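Cytosolic phospholipase A2 delta (PDB 5IZ5) hydrolyses glycerophospholipids at the sn-2 position in a calcium-dependent reaction that releases a fatty acid, with a preference for linoleic acid there. Local coordinates at residues L346-D356 with E379-G387; I155-R163 with L613-H622. The protein carries 3 engineered substitutions. All blocks are in the same frame, centred on the assembly; numbering follows the deposited sequence.

Interaction 1: L346-D356 with E379-G387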
loop_
_atom_site.group_PDB
_atom_site.type_symbol
_atom_site.label_atom_id
_atom_site.label_comp_id
_atom_site.label_asym_id
_atom_site.label_seq_id
_atom_site.Cartn_x
_atom_site.Cartn_y
_atom_site.Cartn_z
ATOM N N LEU B 346 -22.621 1.801 14.565
ATOM C CA LEU B 346 -22.363 0.488 15.138
ATOM C C LEU B 346 -23.278 0.216 16.340
ATOM O O LEU B 346 -23.746 -0.906 16.515
ATOM C CB LEU B 346 -20.890 0.347 15.530
ATOM C CG LEU B 346 -19.874 0.341 14.378
ATOM C CD1 LEU B 346 -18.464 0.447 14.928
ATOM C CD2 LEU B 346 -20.008 -0.896 13.504
ATOM N N LEU B 347 -23.524 1.239 17.157
ATOM C CA LEU B 347 -24.436 1.112 18.297
ATOM C C LEU B 347 -25.839 0.716 17.835
ATOM O O LEU B 347 -26.464 -0.171 18.413
ATOM C CB LEU B 347 -24.497 2.414 19.097
ATOM C CG LEU B 347 -25.394 2.438 20.343
ATOM C CD1 LEU B 347 -24.902 1.466 21.403
ATOM C CD2 LEU B 347 -25.462 3.842 20.919
ATOM N N ALA B 348 -26.317 1.373 16.785
ATOM C CA ALA B 348 -27.607 1.055 16.198
ATOM C C ALA B 348 -27.666 -0.405 15.762
ATOM O O ALA B 348 -28.577 -1.134 16.153
ATOM C CB ALA B 348 -27.882 1.962 15.013
ATOM N N LEU B 349 -26.695 -0.832 14.959
ATOM C CA LEU B 349 -26.689 -2.197 14.448
ATOM C C LEU B 349 -26.650 -3.217 15.584
ATOM O O LEU B 349 -27.252 -4.283 15.476
ATOM C CB LEU B 349 -25.520 -2.426 13.480
ATOM C CG LEU B 349 -25.574 -1.665 12.152
ATOM C CD1 LEU B 349 -24.251 -1.801 11.410
ATOM C CD2 LEU B 349 -26.723 -2.133 11.273
ATOM N N GLN B 350 -25.953 -2.883 16.667
ATOM C CA GLN B 350 -25.889 -3.758 17.832
ATOM C C GLN B 350 -27.266 -3.879 18.478
ATOM O O GLN B 350 -27.764 -4.983 18.683
ATOM C CB GLN B 350 -24.874 -3.244 18.856
ATOM C CG GLN B 350 -24.576 -4.243 19.963
ATOM C CD GLN B 350 -23.522 -3.748 20.940
ATOM O OE1 GLN B 350 -23.626 -2.647 21.476
ATOM N NE2 GLN B 350 -22.502 -4.566 21.178
ATOM N N LYS B 351 -27.876 -2.737 18.778
ATOM C CA LYS B 351 -29.198 -2.697 19.401
ATOM C C LYS B 351 -30.252 -3.429 18.575
ATOM O O LYS B 351 -31.102 -4.109 19.130
ATOM C CB LYS B 351 -29.636 -1.254 19.627
ATOM C CG LYS B 351 -28.909 -0.564 20.766
ATOM C CD LYS B 351 -29.365 0.879 20.878
ATOM C CE LYS B 351 -28.718 1.605 22.041
ATOM N NZ LYS B 351 -29.091 3.045 22.040
ATOM N N LEU B 352 -30.179 -3.300 17.253
ATOM C CA LEU B 352 -31.088 -4.006 16.357
ATOM C C LEU B 352 -30.755 -5.486 16.196
ATOM O O LEU B 352 -31.488 -6.211 15.525
ATOM C CB LEU B 352 -31.081 -3.357 14.973
ATOM C CG LEU B 352 -31.529 -1.900 14.857
ATOM C CD1 LEU B 352 -31.444 -1.474 13.396
ATOM C CD2 LEU B 352 -32.936 -1.693 15.394
ATOM N N GLY B 353 -29.649 -5.935 16.788
ATOM C CA GLY B 353 -29.195 -7.313 16.638
ATOM C C GLY B 353 -28.704 -7.633 15.242
ATOM O O GLY B 353 -28.645 -8.796 14.865
ATOM N N LEU B 354 -28.337 -6.612 14.467
ATOM C CA LEU B 354 -27.914 -6.817 13.081
ATOM C C LEU B 354 -26.396 -6.774 12.885
ATOM O O LEU B 354 -25.898 -7.156 11.823
ATOM C CB LEU B 354 -28.600 -5.800 12.169
ATOM C CG LEU B 354 -30.130 -5.867 12.162
ATOM C CD1 LEU B 354 -30.693 -4.739 11.322
ATOM C CD2 LEU B 354 -30.630 -7.202 11.639
ATOM N N LEU B 355 -25.663 -6.333 13.904
ATOM C CA LEU B 355 -24.201 -6.338 13.845
ATOM C C LEU B 355 -23.671 -7.764 13.676
ATOM O O LEU B 355 -22.711 -7.986 12.931
ATOM C CB LEU B 355 -23.610 -5.681 15.097
ATOM C CG LEU B 355 -22.108 -5.363 15.111
ATOM C CD1 LEU B 355 -21.667 -4.601 13.870
ATOM C CD2 LEU B 355 -21.752 -4.575 16.364
ATOM N N ASP B 356 -24.319 -8.726 14.340
ATOM C CA ASP B 356 -23.959 -10.145 14.216
ATOM C C ASP B 356 -24.233 -10.729 12.827
ATOM O O ASP B 356 -23.773 -11.826 12.524
ATOM C CB ASP B 356 -24.683 -10.993 15.274
ATOM C CG ASP B 356 -24.183 -10.739 16.694
ATOM O OD1 ASP B 356 -23.058 -10.241 16.874
ATOM O OD2 ASP B 356 -24.925 -11.043 17.645
ATOM N N GLU B 379 -13.737 -8.886 22.164
ATOM C CA GLU B 379 -15.159 -9.140 22.344
ATOM C C GLU B 379 -16.040 -7.932 22.045
ATOM O O GLU B 379 -17.204 -7.919 22.427
ATOM C CB GLU B 379 -15.390 -9.596 23.794
ATOM C CG GLU B 379 -15.915 -11.001 23.932
ATOM C CD GLU B 379 -15.146 -12.006 23.125
ATOM O OE1 GLU B 379 -13.930 -12.159 23.325
ATOM O OE2 GLU B 379 -15.779 -12.661 22.283
ATOM N N TRP B 380 -15.514 -6.939 21.331
ATOM C CA TRP B 380 -16.172 -5.630 21.253
ATOM C C TRP B 380 -17.632 -5.658 20.784
ATOM O O TRP B 380 -18.455 -4.987 21.381
ATOM C CB TRP B 380 -15.351 -4.631 20.420
ATOM C CG TRP B 380 -15.326 -4.878 18.934
ATOM C CD1 TRP B 380 -14.376 -5.551 18.235
ATOM C CD2 TRP B 380 -16.282 -4.427 17.971
ATOM N NE1 TRP B 380 -14.682 -5.563 16.896
ATOM C CE2 TRP B 380 -15.849 -4.878 16.706
ATOM C CE3 TRP B 380 -17.467 -3.696 18.056
ATOM C CZ2 TRP B 380 -16.560 -4.620 15.531
ATOM C CZ3 TRP B 380 -18.173 -3.435 16.892
ATOM C CH2 TRP B 380 -17.719 -3.900 15.644
ATOM N N SER B 381 -17.963 -6.429 19.746
ATOM C CA SER B 381 -19.342 -6.446 19.237
ATOM C C SER B 381 -20.283 -7.230 20.151
ATOM O O SER B 381 -21.495 -7.103 20.041
ATOM C CB SER B 381 -19.425 -6.993 17.809
ATOM O OG SER B 381 -19.284 -8.404 17.772
ATOM N N GLN B 382 -19.718 -8.036 21.047
ATOM C CA GLN B 382 -20.496 -8.784 22.038
ATOM C C GLN B 382 -20.641 -8.032 23.351
ATOM O O GLN B 382 -21.248 -8.547 24.290
ATOM C CB GLN B 382 -19.836 -10.137 22.316
ATOM C CG GLN B 382 -19.565 -10.958 21.071
ATOM C CD GLN B 382 -20.805 -11.147 20.218
ATOM O OE1 GLN B 382 -21.882 -11.420 20.739
ATOM N NE2 GLN B 382 -20.661 -11.002 18.906
ATOM N N ARG B 383 -20.084 -6.828 23.427
ATOM C CA ARG B 383 -20.166 -6.035 24.641
ATOM C C ARG B 383 -20.808 -4.706 24.352
ATOM O O ARG B 383 -20.797 -4.234 23.217
ATOM C CB ARG B 383 -18.783 -5.845 25.248
ATOM C CG ARG B 383 -18.178 -7.198 25.609
ATOM C CD ARG B 383 -17.493 -7.267 26.965
ATOM N NE ARG B 383 -16.158 -6.679 26.992
ATOM C CZ ARG B 383 -15.777 -5.632 27.726
ATOM N NH1 ARG B 383 -16.628 -4.992 28.528
ATOM N NH2 ARG B 383 -14.516 -5.217 27.658
ATOM N N ASP B 384 -21.383 -4.120 25.392
ATOM C CA ASP B 384 -22.098 -2.868 25.267
ATOM C C ASP B 384 -21.150 -1.832 24.671
ATOM O O ASP B 384 -20.085 -1.563 25.227
ATOM C CB ASP B 384 -22.616 -2.419 26.638
ATOM C CG ASP B 384 -23.540 -1.212 26.560
ATOM O OD1 ASP B 384 -23.847 -0.652 27.628
ATOM O OD2 ASP B 384 -23.958 -0.812 25.451
ATOM N N LEU B 385 -21.542 -1.275 23.530
ATOM C CA LEU B 385 -20.740 -0.266 22.850
ATOM C C LEU B 385 -20.655 1.043 23.625
ATOM O O LEU B 385 -19.752 1.833 23.388
ATOM C CB LEU B 385 -21.269 -0.010 21.436
ATOM C CG LEU B 385 -20.791 -1.036 20.404
ATOM C CD1 LEU B 385 -21.654 -1.016 19.154
ATOM C CD2 LEU B 385 -19.330 -0.795 20.041
ATOM N N GLU B 386 -21.560 1.257 24.572
ATOM C CA GLU B 386 -21.575 2.494 25.349
ATOM C C GLU B 386 -20.270 2.753 26.118
ATOM O O GLU B 386 -19.950 3.904 26.418
ATOM C CB GLU B 386 -22.770 2.508 26.315
ATOM C CG GLU B 386 -23.461 3.862 26.428
ATOM C CD GLU B 386 -24.185 4.265 25.155
ATOM O OE1 GLU B 386 -24.913 3.421 24.596
ATOM O OE2 GLU B 386 -24.030 5.425 24.714
ATOM N N GLY B 387 -19.526 1.696 26.443
ATOM C CA GLY B 387 -18.219 1.837 27.092
ATOM C C GLY B 387 -17.190 2.529 26.206
ATOM O O GLY B 387 -16.671 3.581 26.566
HETATM O O HOH W 1 -23.122 -7.772 17.866
HETATM O O HOH W 2 -20.667 -9.742 15.571
#
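At the C-terminal end of helix 335-351, the helix of a beta-alpha-beta unit in the catalytic domain, Gln350 plugs its amide into the bend of segment 379-387 that leads into helix 386-397. With CG anti to the backbone N (chi1 -169°) and the chain extended beyond it, the amide reaches three backbone groups. Gln350 OE1 accepts from Leu385 N at 3.2 Å, in the carbonyl plane and on a lone pair. Gln350 NE2 gives one bond to Arg383 O at 2.7 Å and another to Ser381 O at 3.0 Å; both acceptors lie in the amide plane, while NE2 stands above the plane of each carbonyl. Three bonds thus fix the flip of the amide and engage two carbonyls and one N-H of that backbone. Replacing Gln350 by alanine would remove all three bonds and is likely to leave Arg383 O, Ser381 O and Leu385 N without these partners. Leu385 CD1 comes within 3.4 Å of Leu346 O, and Leu385 CB meets Leu347 CD1 at 3.9 Å as the side chains slide past each other. Past the Schellman motif at Gly353, Leu355 CD2 approaches Trp380 CZ3 at 3.8 Å. Asp356 OD1 accepts from Gln382 NE2 at 3.2 Å on its syn side but tilted 32° out of the carboxylate plane; Gln382 NE2 also hydrogen-bonds Gln460 O. Two waters donate to the same OD1, one bridging to Ser381 O and the other to Ser381 OG, which also bonds Asn461. Leu374 of helix 367-375 touches Leu346, Trp380 and Leu385, joining both segments within the alpha/beta layering of the patatin-like hydrolase domain.

Interaction 2: I155-R163 with L613-H622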
loop_
_atom_site.group_PDB
_atom_site.type_symbol
_atom_site.label_atom_id
_atom_site.label_comp_id
_atom_site.label_asym_id
_atom_site.label_seq_id
_atom_site.Cartn_x
_atom_site.Cartn_y
_atom_site.Cartn_z
ATOM N N ILE B 155 7.954 -19.547 -9.148
ATOM C CA ILE B 155 6.684 -19.516 -8.414
ATOM C C ILE B 155 5.901 -18.292 -8.882
ATOM O O ILE B 155 6.449 -17.189 -8.879
ATOM C CB ILE B 155 6.886 -19.433 -6.887
ATOM C CG1 ILE B 155 7.732 -20.619 -6.403
ATOM C CG2 ILE B 155 5.539 -19.423 -6.164
ATOM C CD1 ILE B 155 8.234 -20.490 -4.977
ATOM N N THR B 156 4.639 -18.485 -9.280
ATOM C CA THR B 156 3.796 -17.388 -9.769
ATOM C C THR B 156 2.337 -17.448 -9.332
ATOM O O THR B 156 1.838 -18.497 -8.955
ATOM C CB THR B 156 3.674 -17.399 -11.298
ATOM O OG1 THR B 156 4.522 -18.399 -11.866
ATOM C CG2 THR B 156 3.979 -16.073 -11.849
ATOM N N ASN B 157 1.655 -16.307 -9.443
ATOM C CA ASN B 157 0.193 -16.251 -9.473
ATOM C C ASN B 157 -0.287 -15.766 -10.852
ATOM O O ASN B 157 -1.417 -15.302 -10.996
ATOM C CB ASN B 157 -0.348 -15.334 -8.379
ATOM C CG ASN B 157 0.181 -13.916 -8.486
ATOM O OD1 ASN B 157 0.797 -13.538 -9.487
ATOM N ND2 ASN B 157 -0.074 -13.117 -7.460
ATOM N N LYS B 158 0.605 -15.855 -11.843
ATOM C CA LYS B 158 0.375 -15.445 -13.239
ATOM C C LYS B 158 0.434 -13.933 -13.495
ATOM O O LYS B 158 0.233 -13.498 -14.628
ATOM C CB LYS B 158 -0.929 -16.038 -13.793
ATOM C CG LYS B 158 -0.994 -17.556 -13.729
ATOM C CD LYS B 158 0.161 -18.205 -14.474
ATOM C CE LYS B 158 0.034 -19.723 -14.429
ATOM N NZ LYS B 158 0.373 -20.396 -15.713
ATOM N N VAL B 159 0.723 -13.138 -12.464
ATOM C CA VAL B 159 1.026 -11.710 -12.672
ATOM C C VAL B 159 2.388 -11.355 -12.062
ATOM O O VAL B 159 3.193 -10.707 -12.712
ATOM C CB VAL B 159 -0.123 -10.746 -12.263
ATOM C CG1 VAL B 159 -1.423 -11.490 -12.014
ATOM C CG2 VAL B 159 0.256 -9.857 -11.094
ATOM N N ILE B 160 2.652 -11.824 -10.845
ATOM C CA ILE B 160 3.954 -11.677 -10.211
ATOM C C ILE B 160 4.686 -13.008 -10.282
ATOM O O ILE B 160 4.071 -14.044 -10.062
ATOM C CB ILE B 160 3.788 -11.321 -8.716
ATOM C CG1 ILE B 160 3.361 -9.853 -8.534
ATOM C CG2 ILE B 160 5.038 -11.641 -7.904
ATOM C CD1 ILE B 160 4.323 -8.817 -9.075
ATOM N N VAL B 161 5.993 -12.959 -10.536
ATOM C CA VAL B 161 6.856 -14.134 -10.603
ATOM C C VAL B 161 7.998 -14.012 -9.600
ATOM O O VAL B 161 8.710 -13.002 -9.550
ATOM C CB VAL B 161 7.506 -14.300 -11.993
ATOM C CG1 VAL B 161 8.452 -15.495 -12.014
ATOM C CG2 VAL B 161 6.447 -14.454 -13.072
ATOM N N ALA B 162 8.165 -15.064 -8.810
ATOM C CA ALA B 162 9.327 -15.227 -7.967
ATOM C C ALA B 162 10.342 -16.088 -8.723
ATOM O O ALA B 162 10.098 -17.273 -9.012
ATOM C CB ALA B 162 8.927 -15.877 -6.665
ATOM N N ARG B 163 11.473 -15.477 -9.066
ATOM C CA ARG B 163 12.546 -16.170 -9.782
ATOM C C ARG B 163 13.246 -17.126 -8.831
ATOM O O ARG B 163 13.230 -16.910 -7.616
ATOM C CB ARG B 163 13.554 -15.163 -10.331
ATOM C CG ARG B 163 12.970 -14.127 -11.283
ATOM C CD ARG B 163 12.414 -14.768 -12.541
ATOM N NE ARG B 163 13.459 -15.484 -13.278
ATOM C CZ ARG B 163 14.273 -14.944 -14.190
ATOM N NH1 ARG B 163 14.175 -13.658 -14.521
ATOM N NH2 ARG B 163 15.195 -15.702 -14.773
ATOM N N LEU B 613 10.611 -8.962 -7.006
ATOM C CA LEU B 613 9.706 -9.813 -7.772
ATOM C C LEU B 613 9.543 -9.237 -9.166
ATOM O O LEU B 613 9.679 -8.022 -9.369
ATOM C CB LEU B 613 8.345 -9.919 -7.082
ATOM C CG LEU B 613 8.369 -10.610 -5.717
ATOM C CD1 LEU B 613 7.052 -10.403 -4.987
ATOM C CD2 LEU B 613 8.693 -12.091 -5.868
ATOM N N GLN B 614 9.246 -10.108 -10.129
ATOM C CA GLN B 614 9.155 -9.699 -11.521
ATOM C C GLN B 614 7.770 -9.959 -12.107
ATOM O O GLN B 614 7.012 -10.777 -11.595
ATOM C CB GLN B 614 10.239 -10.410 -12.325
ATOM C CG GLN B 614 11.622 -10.300 -11.680
ATOM C CD GLN B 614 12.739 -10.865 -12.530
ATOM O OE1 GLN B 614 12.492 -11.601 -13.484
ATOM N NE2 GLN B 614 13.982 -10.515 -12.191
ATOM N N LEU B 615 7.442 -9.250 -13.181
ATOM C CA LEU B 615 6.129 -9.377 -13.801
ATOM C C LEU B 615 6.098 -10.559 -14.753
ATOM O O LEU B 615 7.023 -10.756 -15.532
ATOM C CB LEU B 615 5.738 -8.095 -14.548
ATOM C CG LEU B 615 5.339 -6.859 -13.732
ATOM C CD1 LEU B 615 4.263 -7.200 -12.710
ATOM C CD2 LEU B 615 6.538 -6.213 -13.050
ATOM N N HIS B 616 5.002 -11.310 -14.719
ATOM C CA HIS B 616 4.802 -12.453 -15.608
ATOM C C HIS B 616 4.658 -11.952 -17.045
ATOM O O HIS B 616 4.197 -10.835 -17.275
ATOM C CB HIS B 616 3.550 -13.229 -15.189
ATOM C CG HIS B 616 3.467 -14.608 -15.761
ATOM N ND1 HIS B 616 3.051 -14.858 -17.049
ATOM C CD2 HIS B 616 3.740 -15.813 -15.218
ATOM C CE1 HIS B 616 3.086 -16.156 -17.281
ATOM N NE2 HIS B 616 3.493 -16.759 -16.181
ATOM N N GLN B 617 5.067 -12.769 -18.010
ATOM C CA GLN B 617 5.009 -12.389 -19.430
ATOM C C GLN B 617 3.612 -11.951 -19.877
ATOM O O GLN B 617 3.470 -11.030 -20.679
ATOM C CB GLN B 617 5.509 -13.540 -20.308
ATOM C CG GLN B 617 5.443 -13.307 -21.815
ATOM C CD GLN B 617 6.201 -12.077 -22.296
ATOM O OE1 GLN B 617 5.678 -11.309 -23.093
ATOM N NE2 GLN B 617 7.431 -11.893 -21.830
ATOM N N ASP B 618 2.571 -12.575 -19.348
ATOM C CA ASP B 618 1.227 -12.166 -19.733
ATOM C C ASP B 618 0.434 -11.582 -18.560
ATOM O O ASP B 618 -0.789 -11.705 -18.499
ATOM C CB ASP B 618 0.462 -13.253 -20.531
ATOM C CG ASP B 618 0.791 -14.654 -20.099
ATOM O OD1 ASP B 618 1.557 -15.366 -20.791
ATOM O OD2 ASP B 618 0.252 -15.041 -19.057
ATOM N N TYR B 619 1.143 -10.893 -17.663
ATOM C CA TYR B 619 0.509 -10.179 -16.545
ATOM C C TYR B 619 -0.654 -9.275 -17.001
ATOM O O TYR B 619 -1.676 -9.191 -16.322
ATOM C CB TYR B 619 1.536 -9.353 -15.744
ATOM C CG TYR B 619 1.926 -8.041 -16.383
ATOM C CD1 TYR B 619 2.791 -7.999 -17.471
ATOM C CD2 TYR B 619 1.446 -6.838 -15.886
ATOM C CE1 TYR B 619 3.155 -6.794 -18.050
ATOM C CE2 TYR B 619 1.802 -5.630 -16.454
ATOM C CZ TYR B 619 2.656 -5.612 -17.536
ATOM O OH TYR B 619 3.016 -4.412 -18.102
ATOM N N CYS B 620 -0.499 -8.606 -18.141
ATOM C CA CYS B 620 -1.535 -7.681 -18.640
ATOM C C CYS B 620 -2.890 -8.308 -18.890
ATOM O O CYS B 620 -3.914 -7.691 -18.612
ATOM C CB CYS B 620 -1.107 -7.010 -19.938
ATOM S SG CYS B 620 -0.280 -5.451 -19.680
ATOM N N SER B 621 -2.891 -9.516 -19.438
ATOM C CA SER B 621 -4.118 -10.208 -19.785
ATOM C C SER B 621 -4.529 -11.175 -18.669
ATOM O O SER B 621 -4.809 -12.351 -18.926
ATOM C CB SER B 621 -3.904 -10.984 -21.082
ATOM O OG SER B 621 -2.994 -12.053 -20.883
ATOM N N HIS B 622 -4.533 -10.683 -17.433
ATOM C CA HIS B 622 -5.004 -11.440 -16.288
ATOM C C HIS B 622 -6.195 -10.679 -15.726
ATOM O O HIS B 622 -6.152 -9.458 -15.606
ATOM C CB HIS B 622 -3.892 -11.579 -15.245
ATOM C CG HIS B 622 -4.285 -12.353 -14.025
ATOM N ND1 HIS B 622 -4.877 -11.772 -12.923
ATOM C CD2 HIS B 622 -4.161 -13.666 -13.732
ATOM C CE1 HIS B 622 -5.107 -12.695 -12.009
ATOM N NE2 HIS B 622 -4.678 -13.855 -12.473
HETATM O O HOH W 3 -3.987 -16.190 -10.666
#
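His616 turns its ring in against the hairpin 155-163, CG lying anti to the backbone N (chi1 -163°). Its CB sits 3.4 Å from Lys158 O, and CG stays close to the same carbonyl. ND1 accepts from Asp618 N at 3.3 Å, in the ring plane, a bond within the turn His616 to Tyr619 that fixes the ring's rotation. CD2 meets Val161 CG2 at 3.7 Å. NE2, at the tip, lies alongside the aliphatic CD of Lys158 and is buried without a polar partner. The backbone beneath is an antiparallel bridge: strand 614-615 of the catalytic region is added to strand 160-172, part of the large sheet of the C2 region. Val161 and Gln614 form the hydrogen-bonded pair, joined by Gln614 N to Val161 O (3.0 Å) and by the return bond; Ile160 and Leu615 form the non-hydrogen-bonded pair. His616 N extends the pairing to Val159 O at 2.8 Å. In the hairpin bend, Asn157 OD1 accepts from Val159 N, an Asx turn, and from Ile160 N, which makes it an Asx motif. Val159 CG1 lies over the face of the His622 ring, 3.6 Å from its centroid, a CH-pi contact. Arg163 NH1 donates to Gln614 OE1 at 2.9 Å in the guanidinium plane, though the amide is turned 73° from it; Glu152 takes Arg163 NE in a salt bridge, and Gln614 NE2 reaches Thr57 O.

The two contacts lie apart, with centres 43 Å and nearest atoms about 29 Å from each other. Interaction 1 is local, its segments separated by 22 residues that include strand 360-363, the nucleophile Ser365 and helix 367-375; along the chain it spans that nucleophile-bearing passage, though it lies away from the annotated sites, and its helix 335-351 begins at Gly335 of the substrate-binding pair Gly334 and Gly335. Interaction 2 joins segments 450 residues apart at their closest ends and couples the N-terminal C2-containing part to the catalytic region. Interaction 1 is nested within the loop that interaction 2 closes. Neither contact includes an annotated catalytic, substrate or calcium-binding residue.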